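Local coordinates for protein DNA replication initiator (Cdc21/Cdc54) (Methanothermobacter thermautotrophicus, PDB 1LTL) that probably unwinds DNA as an ATP-driven replicative helicase, of which this zinc-binding N-terminal part forms a dodecamer in the crystal, at residues A[62-67]-A[110-115]; A[101-106]-A[184-189]; A[179-184]-A[199-204]; A[219-224]-A[241-246]. All blocks are in the same frame, centred on the assembly; numbering follows the deposited sequence.

Contact 1. Residues A[62-67]-A[110-115]; sequences LIEKPD and IGKFVA
Ile63 and Phe113 stand with their CA atoms 4.5 Å apart where the last turn of helix 58-64 meets the start of strand 113-137, and Phe113 N donates to Ile63 O over 3.0 Å. The bond is nearly straight (166° at the hydrogen) and lands on a lone pair in the carbonyl plane. The helix breaks off at Lys65, and Ile63 O takes the N-H of the strand. Next door, Lys112 and Glu64 form a salt bridge, NZ to OE2 at 3.0 Å, the ammonium arriving from above the carboxylate plane. The lysine bends at its second torsion (chi2 -66°) and is extended beyond, which carries NZ back over the helix end; there it also makes a weak bond to Glu64 O at 3.3 Å. Glu64 is folded too, so that its carboxylate returns toward the lysine. Phe113 carries the apolar half of the contact. Leu62 CD1 and Pro66 CB approach its ring obliquely from the same side, one near CD2 and the other near CD1, while Ile63 CG1 lies 4.2 Å from Phe113 CB. Ile70 adds further cover to the ring. Pro66 also sets CD and CG against Gly111 O, and Gly111 has a positive phi of 89°, a conformation in which a CB would press on the preceding carbonyl. The whole joins a helix-to-helix corner, with Lys65 between the two helices, to the first strand of the OB fold, the junction of helical and OB parts in an MCM N-terminal region.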
loop_
_atom_site.group_PDB
_atom_site.type_symbol
_atom_site.label_atom_id
_atom_site.label_comp_id
_atom_site.label_asym_id
_atom_site.label_seq_id
_atom_site.Cartn_x
_atom_site.Cartn_y
_atom_site.Cartn_z
ATOM N N LEU A 62 34.663 4.902 35.505
ATOM C CA LEU A 62 33.946 6.135 35.786
ATOM C C LEU A 62 34.407 7.211 34.820
ATOM O O LEU A 62 33.639 8.090 34.447
ATOM C CB LEU A 62 34.203 6.570 37.237
ATOM C CG LEU A 62 33.383 7.699 37.869
ATOM C CD1 LEU A 62 34.012 9.013 37.575
ATOM C CD2 LEU A 62 31.939 7.647 37.378
ATOM N N ILE A 63 35.662 7.139 34.402
ATOM C CA ILE A 63 36.170 8.134 33.480
ATOM C C ILE A 63 35.983 7.766 32.016
ATOM O O ILE A 63 35.701 8.627 31.191
ATOM C CB ILE A 63 37.647 8.430 33.748
ATOM C CG1 ILE A 63 37.768 9.304 34.981
ATOM C CG2 ILE A 63 38.248 9.186 32.591
ATOM C CD1 ILE A 63 37.274 8.645 36.206
ATOM N N GLU A 64 36.125 6.489 31.697
ATOM C CA GLU A 64 35.981 6.042 30.327
ATOM C C GLU A 64 34.547 5.923 29.870
ATOM O O GLU A 64 34.258 6.059 28.682
ATOM C CB GLU A 64 36.674 4.700 30.136
ATOM C CG GLU A 64 38.151 4.733 30.455
ATOM C CD GLU A 64 38.915 5.709 29.591
ATOM O OE1 GLU A 64 39.672 6.535 30.154
ATOM O OE2 GLU A 64 38.762 5.648 28.350
ATOM N N LYS A 65 33.645 5.644 30.801
ATOM C CA LYS A 65 32.235 5.511 30.456
ATOM C C LYS A 65 31.401 6.030 31.606
ATOM O O LYS A 65 30.569 5.319 32.155
ATOM C CB LYS A 65 31.896 4.047 30.166
ATOM C CG LYS A 65 32.515 3.486 28.894
ATOM C CD LYS A 65 32.281 1.969 28.813
ATOM C CE LYS A 65 33.200 1.269 27.781
ATOM N NZ LYS A 65 33.352 -0.214 27.997
ATOM N N PRO A 66 31.599 7.297 31.969
ATOM C CA PRO A 66 30.854 7.895 33.070
ATOM C C PRO A 66 29.353 7.660 32.995
ATOM O O PRO A 66 28.725 7.378 34.011
ATOM C CB PRO A 66 31.217 9.370 32.959
ATOM C CG PRO A 66 31.365 9.554 31.503
ATOM C CD PRO A 66 32.196 8.350 31.135
ATOM N N ASP A 67 28.779 7.760 31.800
ATOM C CA ASP A 67 27.342 7.566 31.654
ATOM C C ASP A 67 26.867 6.240 32.245
ATOM O O ASP A 67 26.083 6.223 33.200
ATOM C CB ASP A 67 26.921 7.673 30.180
ATOM C CG ASP A 67 26.960 9.107 29.659
ATOM O OD1 ASP A 67 26.186 9.964 30.151
ATOM O OD2 ASP A 67 27.777 9.387 28.750
ATOM N N ILE A 110 35.104 13.118 24.211
ATOM C CA ILE A 110 33.659 13.062 24.085
ATOM C C ILE A 110 33.173 11.789 24.734
ATOM O O ILE A 110 33.634 10.694 24.408
ATOM C CB ILE A 110 33.200 13.084 22.613
ATOM C CG1 ILE A 110 33.600 14.402 21.954
ATOM C CG2 ILE A 110 31.711 12.953 22.529
ATOM C CD1 ILE A 110 33.074 14.549 20.555
ATOM N N GLY A 111 32.238 11.940 25.665
ATOM C CA GLY A 111 31.696 10.794 26.368
ATOM C C GLY A 111 32.498 10.452 27.613
ATOM O O GLY A 111 32.140 9.538 28.343
ATOM N N LYS A 112 33.562 11.206 27.877
ATOM C CA LYS A 112 34.427 10.954 29.027
ATOM C C LYS A 112 34.139 11.856 30.214
ATOM O O LYS A 112 33.607 12.959 30.064
ATOM C CB LYS A 112 35.893 11.154 28.638
ATOM C CG LYS A 112 36.335 10.434 27.393
ATOM C CD LYS A 112 36.303 8.946 27.591
ATOM C CE LYS A 112 36.870 8.248 26.387
ATOM N NZ LYS A 112 36.703 6.788 26.555
ATOM N N PHE A 113 34.539 11.408 31.397
ATOM C CA PHE A 113 34.313 12.193 32.600
ATOM C C PHE A 113 35.468 13.171 32.773
ATOM O O PHE A 113 36.589 12.755 33.014
ATOM C CB PHE A 113 34.214 11.254 33.801
ATOM C CG PHE A 113 33.311 11.757 34.888
ATOM C CD1 PHE A 113 31.983 12.081 34.620
ATOM C CD2 PHE A 113 33.785 11.908 36.186
ATOM C CE1 PHE A 113 31.153 12.544 35.632
ATOM C CE2 PHE A 113 32.959 12.371 37.202
ATOM C CZ PHE A 113 31.645 12.689 36.931
ATOM N N VAL A 114 35.220 14.467 32.635
ATOM C CA VAL A 114 36.318 15.411 32.786
ATOM C C VAL A 114 36.119 16.384 33.920
ATOM O O VAL A 114 35.087 16.391 34.588
ATOM C CB VAL A 114 36.566 16.216 31.506
ATOM C CG1 VAL A 114 36.783 15.269 30.353
ATOM C CG2 VAL A 114 35.413 17.144 31.238
ATOM N N ALA A 115 37.124 17.213 34.137
ATOM C CA ALA A 115 37.075 18.196 35.196
ATOM C C ALA A 115 37.878 19.338 34.639
ATOM O O ALA A 115 39.054 19.182 34.351
ATOM C CB ALA A 115 37.711 17.647 36.444
#

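Contact 2. Residues A[101-106]-A[184-189]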
loop_
_atom_site.group_PDB
_atom_site.type_symbol
_atom_site.label_atom_id
_atom_site.label_comp_id
_atom_site.label_asym_id
_atom_site.label_seq_id
_atom_site.Cartn_x
_atom_site.Cartn_y
_atom_site.Cartn_z
ATOM N N PRO A 101 42.658 20.762 30.688
ATOM C CA PRO A 101 42.494 22.198 30.447
ATOM C C PRO A 101 41.426 22.446 29.388
ATOM O O PRO A 101 41.255 21.665 28.466
ATOM C CB PRO A 101 43.888 22.634 30.000
ATOM C CG PRO A 101 44.477 21.374 29.408
ATOM C CD PRO A 101 44.031 20.319 30.387
ATOM N N LEU A 102 40.712 23.547 29.529
ATOM C CA LEU A 102 39.647 23.884 28.604
ATOM C C LEU A 102 39.958 23.772 27.118
ATOM O O LEU A 102 39.263 23.062 26.402
ATOM C CB LEU A 102 39.142 25.287 28.901
ATOM C CG LEU A 102 37.786 25.671 28.340
ATOM C CD1 LEU A 102 37.244 26.731 29.253
ATOM C CD2 LEU A 102 37.849 26.160 26.904
ATOM N N ARG A 103 40.987 24.471 26.649
ATOM C CA ARG A 103 41.333 24.442 25.230
ATOM C C ARG A 103 41.578 23.039 24.682
ATOM O O ARG A 103 41.591 22.857 23.485
ATOM C CB ARG A 103 42.590 25.283 24.957
ATOM C CG ARG A 103 42.739 26.533 25.823
ATOM C CD ARG A 103 42.410 27.840 25.077
ATOM N NE ARG A 103 43.430 28.204 24.086
ATOM C CZ ARG A 103 43.518 29.393 23.485
ATOM N NH1 ARG A 103 42.650 30.368 23.762
ATOM N NH2 ARG A 103 44.476 29.606 22.591
ATOM N N GLU A 104 41.769 22.050 25.538
ATOM C CA GLU A 104 42.050 20.700 25.059
ATOM C C GLU A 104 40.873 19.736 25.040
ATOM O O GLU A 104 41.065 18.525 24.886
ATOM C CB GLU A 104 43.143 20.067 25.910
ATOM C CG GLU A 104 44.585 20.368 25.552
ATOM C CD GLU A 104 45.530 19.759 26.588
ATOM O OE1 GLU A 104 45.331 18.563 26.943
ATOM O OE2 GLU A 104 46.470 20.462 27.044
ATOM N N LEU A 105 39.668 20.257 25.229
ATOM C CA LEU A 105 38.449 19.436 25.246
ATOM C C LEU A 105 37.986 19.087 23.819
ATOM O O LEU A 105 36.954 19.569 23.341
ATOM C CB LEU A 105 37.342 20.185 26.018
ATOM C CG LEU A 105 37.555 20.302 27.534
ATOM C CD1 LEU A 105 36.644 21.348 28.180
ATOM C CD2 LEU A 105 37.320 18.953 28.130
ATOM N N ARG A 106 38.781 18.247 23.161
ATOM C CA ARG A 106 38.530 17.807 21.803
ATOM C C ARG A 106 37.813 16.460 21.797
ATOM O O ARG A 106 37.379 15.954 22.832
ATOM C CB ARG A 106 39.843 17.659 21.048
ATOM C CG ARG A 106 40.827 18.785 21.261
ATOM C CD ARG A 106 40.625 19.874 20.256
ATOM N NE ARG A 106 41.699 20.876 20.262
ATOM C CZ ARG A 106 42.968 20.635 19.925
ATOM N NH1 ARG A 106 43.351 19.408 19.554
ATOM N NH2 ARG A 106 43.847 21.628 19.931
ATOM N N LEU A 184 31.568 28.925 30.637
ATOM C CA LEU A 184 32.716 28.780 31.505
ATOM C C LEU A 184 33.944 29.239 30.739
ATOM O O LEU A 184 34.293 28.647 29.728
ATOM C CB LEU A 184 32.889 27.321 31.904
ATOM C CG LEU A 184 34.090 27.079 32.806
ATOM C CD1 LEU A 184 33.875 27.796 34.132
ATOM C CD2 LEU A 184 34.298 25.583 33.012
ATOM N N GLN A 185 34.606 30.283 31.225
ATOM C CA GLN A 185 35.795 30.834 30.569
ATOM C C GLN A 185 37.060 30.264 31.172
ATOM O O GLN A 185 37.132 30.037 32.381
ATOM C CB GLN A 185 35.797 32.343 30.730
ATOM C CG GLN A 185 37.004 33.045 30.191
ATOM C CD GLN A 185 37.024 34.494 30.630
ATOM O OE1 GLN A 185 37.422 34.810 31.761
ATOM N NE2 GLN A 185 36.558 35.388 29.753
ATOM N N GLU A 186 38.065 30.047 30.332
ATOM C CA GLU A 186 39.317 29.493 30.820
ATOM C C GLU A 186 40.049 30.447 31.725
ATOM O O GLU A 186 39.854 31.663 31.684
ATOM C CB GLU A 186 40.243 29.105 29.676
ATOM C CG GLU A 186 40.565 30.237 28.725
ATOM C CD GLU A 186 41.588 29.845 27.673
ATOM O OE1 GLU A 186 41.669 30.564 26.645
ATOM O OE2 GLU A 186 42.308 28.834 27.878
ATOM N N PRO A 187 40.914 29.894 32.569
ATOM C CA PRO A 187 41.674 30.730 33.487
ATOM C C PRO A 187 42.569 31.652 32.666
ATOM O O PRO A 187 43.230 31.215 31.716
ATOM C CB PRO A 187 42.462 29.707 34.307
ATOM C CG PRO A 187 41.577 28.471 34.255
ATOM C CD PRO A 187 41.174 28.466 32.812
ATOM N N LEU A 188 42.572 32.932 33.025
ATOM C CA LEU A 188 43.373 33.936 32.335
ATOM C C LEU A 188 44.866 33.752 32.560
ATOM O O LEU A 188 45.664 34.009 31.660
ATOM C CB LEU A 188 42.951 35.321 32.809
ATOM C CG LEU A 188 41.528 35.618 32.374
ATOM C CD1 LEU A 188 40.941 36.756 33.179
ATOM C CD2 LEU A 188 41.541 35.921 30.891
ATOM N N GLU A 189 45.240 33.301 33.756
ATOM C CA GLU A 189 46.649 33.114 34.082
ATOM C C GLU A 189 47.354 31.969 33.355
ATOM O O GLU A 189 47.885 31.054 33.985
ATOM C CB GLU A 189 46.853 32.968 35.604
ATOM C CG GLU A 189 46.155 31.787 36.297
ATOM C CD GLU A 189 44.878 32.189 37.041
ATOM O OE1 GLU A 189 44.952 33.035 37.968
ATOM O OE2 GLU A 189 43.798 31.647 36.701
#
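A short 3-10 turn in the loop ahead of strand 113-137 sets Leu102 and Arg103 against the end of strand 175-185, where the chain leaves the sheet at Glu186. Leu102 points its side chain at the strand: CD1 lies 3.6 Å from Leu184 O and 3.8 Å from Glu186 CB, so that one methyl rests on backbone and on the root of the glutamate. This places the leucine at the apolar rim of the OB barrel, beside Leu184, where both pack on Val116 of strand 113-137. Arg103 lies toward the outside and makes a salt bridge with Glu186, NH1 to OE1 at 3.1 Å. The hydrogen bond is bent (135° at the hydrogen), reaches the syn lone pair of OE1, and leaves that oxygen tilted from the guanidinium plane, although the two flat groups are only 22° apart. The arginine chain, bent at its second and third torsions, also brings its CG and CD methylenes beside the carboxylate. Glu186 reaches it by placing CG between its own backbone N and carbonyl carbon (chi1 57°) and then running out extended. OE1 has a second donor, the backbone N of Arg198, which ties the glutamate to the segment entering strand 199-205. A leucine in place of Arg103 would probably leave the carboxylate of the buried Glu186 without its charge partner and with less to hold its rotation. Leu191 and Pro197 of the following loop pack on the Glu186 side chain.

Contact 3. Residues A[179-184]-A[199-204]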
loop_
_atom_site.group_PDB
_atom_site.type_symbol
_atom_site.label_atom_id
_atom_site.label_comp_id
_atom_site.label_asym_id
_atom_site.label_seq_id
_atom_site.Cartn_x
_atom_site.Cartn_y
_atom_site.Cartn_z
ATOM N N THR A 179 16.695 22.807 34.174
ATOM C CA THR A 179 17.969 22.801 33.470
ATOM C C THR A 179 18.499 24.228 33.329
ATOM O O THR A 179 17.734 25.184 33.317
ATOM C CB THR A 179 17.788 22.173 32.061
ATOM O OG1 THR A 179 19.006 21.533 31.655
ATOM C CG2 THR A 179 17.406 23.245 31.031
ATOM N N GLN A 180 19.808 24.385 33.233
ATOM C CA GLN A 180 20.354 25.722 33.108
ATOM C C GLN A 180 21.663 25.743 32.366
ATOM O O GLN A 180 22.454 24.805 32.454
ATOM C CB GLN A 180 20.548 26.348 34.471
ATOM C CG GLN A 180 21.230 27.677 34.408
ATOM C CD GLN A 180 21.317 28.283 35.768
ATOM O OE1 GLN A 180 21.280 27.568 36.772
ATOM N NE2 GLN A 180 21.439 29.599 35.828
ATOM N N THR A 181 21.895 26.834 31.651
ATOM C CA THR A 181 23.090 26.967 30.846
ATOM C C THR A 181 24.004 28.097 31.256
ATOM O O THR A 181 23.544 29.177 31.616
ATOM C CB THR A 181 22.690 27.196 29.400
ATOM O OG1 THR A 181 22.375 25.941 28.808
ATOM C CG2 THR A 181 23.796 27.839 28.624
ATOM N N LEU A 182 25.309 27.870 31.210
ATOM C CA LEU A 182 26.221 28.963 31.520
ATOM C C LEU A 182 27.499 28.768 30.761
ATOM O O LEU A 182 27.802 27.660 30.336
ATOM C CB LEU A 182 26.486 29.060 33.017
ATOM C CG LEU A 182 27.544 28.198 33.684
ATOM C CD1 LEU A 182 27.396 28.389 35.186
ATOM C CD2 LEU A 182 27.369 26.747 33.343
ATOM N N LYS A 183 28.213 29.870 30.559
ATOM C CA LYS A 183 29.491 29.884 29.854
ATOM C C LYS A 183 30.636 29.838 30.856
ATOM O O LYS A 183 30.668 30.615 31.805
ATOM C CB LYS A 183 29.630 31.158 29.013
ATOM C CG LYS A 183 29.046 31.064 27.626
ATOM C CD LYS A 183 29.649 29.878 26.882
ATOM C CE LYS A 183 29.071 29.717 25.480
ATOM N NZ LYS A 183 27.617 29.417 25.540
ATOM N N LEU A 184 31.568 28.925 30.637
ATOM C CA LEU A 184 32.716 28.780 31.505
ATOM C C LEU A 184 33.944 29.239 30.739
ATOM O O LEU A 184 34.293 28.647 29.728
ATOM C CB LEU A 184 32.889 27.321 31.904
ATOM C CG LEU A 184 34.090 27.079 32.806
ATOM C CD1 LEU A 184 33.875 27.796 34.132
ATOM C CD2 LEU A 184 34.298 25.583 33.012
ATOM N N GLN A 199 35.852 30.010 25.751
ATOM C CA GLN A 199 34.850 29.581 26.694
ATOM C C GLN A 199 34.136 28.324 26.229
ATOM O O GLN A 199 34.189 27.955 25.061
ATOM C CB GLN A 199 33.844 30.698 26.901
ATOM C CG GLN A 199 33.615 31.528 25.656
ATOM C CD GLN A 199 32.296 32.292 25.703
ATOM O OE1 GLN A 199 31.956 32.920 26.718
ATOM N NE2 GLN A 199 31.544 32.245 24.598
ATOM N N ILE A 200 33.478 27.646 27.152
ATOM C CA ILE A 200 32.747 26.457 26.778
ATOM C C ILE A 200 31.428 26.436 27.518
ATOM O O ILE A 200 31.331 26.960 28.617
ATOM C CB ILE A 200 33.511 25.190 27.104
ATOM C CG1 ILE A 200 32.872 24.032 26.345
ATOM C CG2 ILE A 200 33.481 24.923 28.594
ATOM C CD1 ILE A 200 33.616 22.774 26.463
ATOM N N THR A 201 30.403 25.828 26.935
ATOM C CA THR A 201 29.115 25.806 27.605
ATOM C C THR A 201 28.966 24.711 28.633
ATOM O O THR A 201 29.391 23.577 28.429
ATOM C CB THR A 201 27.973 25.694 26.596
ATOM O OG1 THR A 201 27.827 26.939 25.907
ATOM C CG2 THR A 201 26.686 25.378 27.287
ATOM N N VAL A 202 28.369 25.068 29.758
ATOM C CA VAL A 202 28.131 24.089 30.798
ATOM C C VAL A 202 26.634 24.007 31.030
ATOM O O VAL A 202 25.927 25.015 31.019
ATOM C CB VAL A 202 28.865 24.441 32.119
ATOM C CG1 VAL A 202 28.495 23.457 33.223
ATOM C CG2 VAL A 202 30.354 24.395 31.882
ATOM N N VAL A 203 26.156 22.787 31.207
ATOM C CA VAL A 203 24.757 22.562 31.434
ATOM C C VAL A 203 24.554 22.049 32.827
ATOM O O VAL A 203 25.086 21.005 33.203
ATOM C CB VAL A 203 24.208 21.534 30.465
ATOM C CG1 VAL A 203 22.840 21.089 30.906
ATOM C CG2 VAL A 203 24.156 22.130 29.079
ATOM N N LEU A 204 23.771 22.783 33.599
ATOM C CA LEU A 204 23.503 22.384 34.963
ATOM C C LEU A 204 22.052 21.970 35.091
ATOM O O LEU A 204 21.157 22.685 34.646
ATOM C CB LEU A 204 23.792 23.550 35.898
ATOM C CG LEU A 204 25.221 24.057 36.026
ATOM C CD1 LEU A 204 25.226 25.207 37.028
ATOM C CD2 LEU A 204 26.157 22.954 36.486
#
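Val202 N donates to Leu182 O over 2.7 Å, almost straight at the hydrogen (170°), and Leu182 N returns a bond to Val202 O at 2.9 Å. Pairs of bonds also join Gln180 to Leu204, one of them more bent, and Leu184 to Ile200, giving an antiparallel ladder of six backbone bonds between strands 175-185 and 199-205. The sheet has two unlike faces. On one, Leu182 and Val202 lie side by side and point the same way; Leu182 CD1 reaches Leu204 CD1 at 4.3 Å, and Leu184 CB sits 3.9 Å from Val202 CG2. Val218 and Val220 of strand 217-229 cover this side further along. Gln180 shares the face, its amide held by the backbone of Asp210 and of Asp124. On the other, Lys183 leans across to Thr201, its chain bent at the second and fourth torsions (chi2 -55°, chi4 -64°), and NZ donates to Thr201 OG1, modelled rather short. Its methylenes run beside the Gln199 amide, with CG 3.6 Å from OE1 and CE 3.6 Å from NE2; the stronger polar partner of that OE1 is Arg121 NE. Thr181 CG2 meets Thr201 CG2 at 4.0 Å. An alanine in place of Lys183 would probably leave Thr201 OG1 without this donor and the Gln199 amide without the alkyl chain it rests on. Both strands belong to the OB barrel, and the chemistry implies a wall with an inner, mostly aliphatic side packed against neighbouring strands and a more polar outer side, where the lysine amine probably meets a threonine hydroxyl.

Contact 4. Residues A[219-224]-A[241-246]; sequences RVTGTL and GNYTEF
A classic beta bulge interrupts the hairpin of strands 217-229 and 234-243 where Asn242 and Tyr243 both face Thr221. Thr221 O is gripped by two donors, Asn242 N at 2.6 Å and Tyr243 N at 3.0 Å; the first lies in the carbonyl plane, the second tilted 23° from it. Asn242, with psi at -49°, provides the extra residue that shifts the register by one. Thr221 N completes the pairing by donating to Tyr243 O at 2.8 Å, and further along Arg219 N gives to Glu245 O at 2.9 Å. Side chains add little: Thr221 CB lies 4.2 Å from Tyr243 CB. The hydroxyl of Thr221 is oblique to the tyrosine ring. Beyond the bulge Gly222 meets Gly241, CA to CA 4.3 Å, so close that a CB on Gly222 would run into the opposite CA. The charged end of Arg219 has its salt bridge elsewhere, with Asp117 on strand 113-137. That strand flanks the hairpin along 219-224, where Thr221 packs on Phe113 and Ala115, while the Asn242 side chain touches Phe113 and Ile70 of helix 66-77, so at the bulge the OB sheet meets helix 66-77.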
loop_
_atom_site.group_PDB
_atom_site.type_symbol
_atom_site.label_atom_id
_atom_site.label_comp_id
_atom_site.label_asym_id
_atom_site.label_seq_id
_atom_site.Cartn_x
_atom_site.Cartn_y
_atom_site.Cartn_z
ATOM N N ARG A 219 35.658 24.641 39.332
ATOM C CA ARG A 219 36.226 23.451 38.757
ATOM C C ARG A 219 35.083 22.503 38.445
ATOM O O ARG A 219 34.780 21.572 39.227
ATOM C CB ARG A 219 37.170 22.766 39.715
ATOM C CG ARG A 219 37.820 21.530 39.139
ATOM C CD ARG A 219 38.451 20.752 40.258
ATOM N NE ARG A 219 39.720 20.122 39.905
ATOM C CZ ARG A 219 40.846 20.782 39.650
ATOM N NH1 ARG A 219 40.888 22.108 39.701
ATOM N NH2 ARG A 219 41.940 20.103 39.358
ATOM N N VAL A 220 34.448 22.768 37.300
ATOM C CA VAL A 220 33.324 21.995 36.781
ATOM C C VAL A 220 33.707 20.568 36.442
ATOM O O VAL A 220 34.615 20.344 35.671
ATOM C CB VAL A 220 32.797 22.628 35.515
ATOM C CG1 VAL A 220 31.690 21.777 34.959
ATOM C CG2 VAL A 220 32.321 24.023 35.793
ATOM N N THR A 221 33.020 19.603 37.023
ATOM C CA THR A 221 33.299 18.208 36.715
ATOM C C THR A 221 32.058 17.640 36.009
ATOM O O THR A 221 30.934 17.774 36.509
ATOM C CB THR A 221 33.526 17.381 37.985
ATOM O OG1 THR A 221 34.671 17.877 38.682
ATOM C CG2 THR A 221 33.717 15.917 37.644
ATOM N N GLY A 222 32.250 16.996 34.864
ATOM C CA GLY A 222 31.105 16.449 34.175
ATOM C C GLY A 222 31.431 15.692 32.912
ATOM O O GLY A 222 32.596 15.527 32.552
ATOM N N THR A 223 30.397 15.228 32.225
ATOM C CA THR A 223 30.610 14.483 30.996
ATOM C C THR A 223 30.723 15.418 29.803
ATOM O O THR A 223 29.956 16.374 29.674
ATOM C CB THR A 223 29.467 13.529 30.752
ATOM O OG1 THR A 223 29.201 12.783 31.950
ATOM C CG2 THR A 223 29.820 12.581 29.643
ATOM N N LEU A 224 31.691 15.179 28.930
ATOM C CA LEU A 224 31.792 16.059 27.775
ATOM C C LEU A 224 30.866 15.512 26.702
ATOM O O LEU A 224 30.967 14.361 26.282
ATOM C CB LEU A 224 33.218 16.138 27.262
ATOM C CG LEU A 224 33.504 17.083 26.105
ATOM C CD1 LEU A 224 33.336 18.575 26.416
ATOM C CD2 LEU A 224 34.929 16.800 25.765
ATOM N N GLY A 241 27.433 19.171 33.405
ATOM C CA GLY A 241 27.883 19.216 34.783
ATOM C C GLY A 241 27.394 18.122 35.700
ATOM O O GLY A 241 26.212 17.785 35.695
ATOM N N ASN A 242 28.314 17.562 36.484
ATOM C CA ASN A 242 27.982 16.528 37.447
ATOM C C ASN A 242 28.224 17.051 38.836
ATOM O O ASN A 242 27.391 16.913 39.712
ATOM C CB ASN A 242 28.851 15.297 37.293
ATOM C CG ASN A 242 28.624 14.297 38.420
ATOM O OD1 ASN A 242 27.867 13.332 38.276
ATOM N ND2 ASN A 242 29.265 14.539 39.556
ATOM N N TYR A 243 29.390 17.641 39.035
ATOM C CA TYR A 243 29.747 18.152 40.341
ATOM C C TYR A 243 30.472 19.472 40.183
ATOM O O TYR A 243 31.236 19.660 39.241
ATOM C CB TYR A 243 30.629 17.113 41.070
ATOM C CG TYR A 243 31.178 17.564 42.409
ATOM C CD1 TYR A 243 30.322 17.908 43.457
ATOM C CD2 TYR A 243 32.552 17.723 42.602
ATOM C CE1 TYR A 243 30.817 18.415 44.659
ATOM C CE2 TYR A 243 33.058 18.231 43.802
ATOM C CZ TYR A 243 32.185 18.581 44.826
ATOM O OH TYR A 243 32.660 19.150 45.995
ATOM N N THR A 244 30.207 20.392 41.099
ATOM C CA THR A 244 30.846 21.689 41.068
ATOM C C THR A 244 31.571 21.949 42.370
ATOM O O THR A 244 31.149 21.499 43.437
ATOM C CB THR A 244 29.835 22.809 40.826
ATOM O OG1 THR A 244 29.679 23.001 39.419
ATOM C CG2 THR A 244 30.303 24.105 41.458
ATOM N N GLU A 245 32.665 22.691 42.266
ATOM C CA GLU A 245 33.499 23.021 43.409
ATOM C C GLU A 245 34.196 24.354 43.167
ATOM O O GLU A 245 34.547 24.693 42.037
ATOM C CB GLU A 245 34.543 21.923 43.589
ATOM C CG GLU A 245 35.470 22.114 44.772
ATOM C CD GLU A 245 36.661 21.147 44.746
ATOM O OE1 GLU A 245 36.439 19.915 44.623
ATOM O OE2 GLU A 245 37.822 21.620 44.864
ATOM N N PHE A 246 34.399 25.118 44.227
ATOM C CA PHE A 246 35.075 26.385 44.056
ATOM C C PHE A 246 36.570 26.230 44.302
ATOM O O PHE A 246 37.013 25.306 44.989
ATOM C CB PHE A 246 34.486 27.424 44.988
ATOM C CG PHE A 246 33.047 27.718 44.721
ATOM C CD1 PHE A 246 32.051 26.894 45.226
ATOM C CD2 PHE A 246 32.685 28.826 43.970
ATOM C CE1 PHE A 246 30.712 27.178 44.986
ATOM C CE2 PHE A 246 31.349 29.117 43.724
ATOM C CZ PHE A 246 30.361 28.295 44.232
#

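How the contacts relate
From the N terminus, contact 1 closes a loop from the helical part to the start of strand 113-137. Contact 2 opens within that loop, at 101-106, and closes after it, so the two cross; contact 3 crosses contact 2 in turn and shares Leu184 with it. Contact 4 follows in series as a hairpin near the C-terminal end of the chain. In space they converge on one barrel: Val114 N and Gly111 N probably bond to carbonyls of 219-224, linking contacts 1 and 4, and Val203 O probably accepts from Gly241 N, linking 3 and 4. Leu105 of 101-106 packs on Val114, Ile200 and Leu224, bringing contact 2 against the other three.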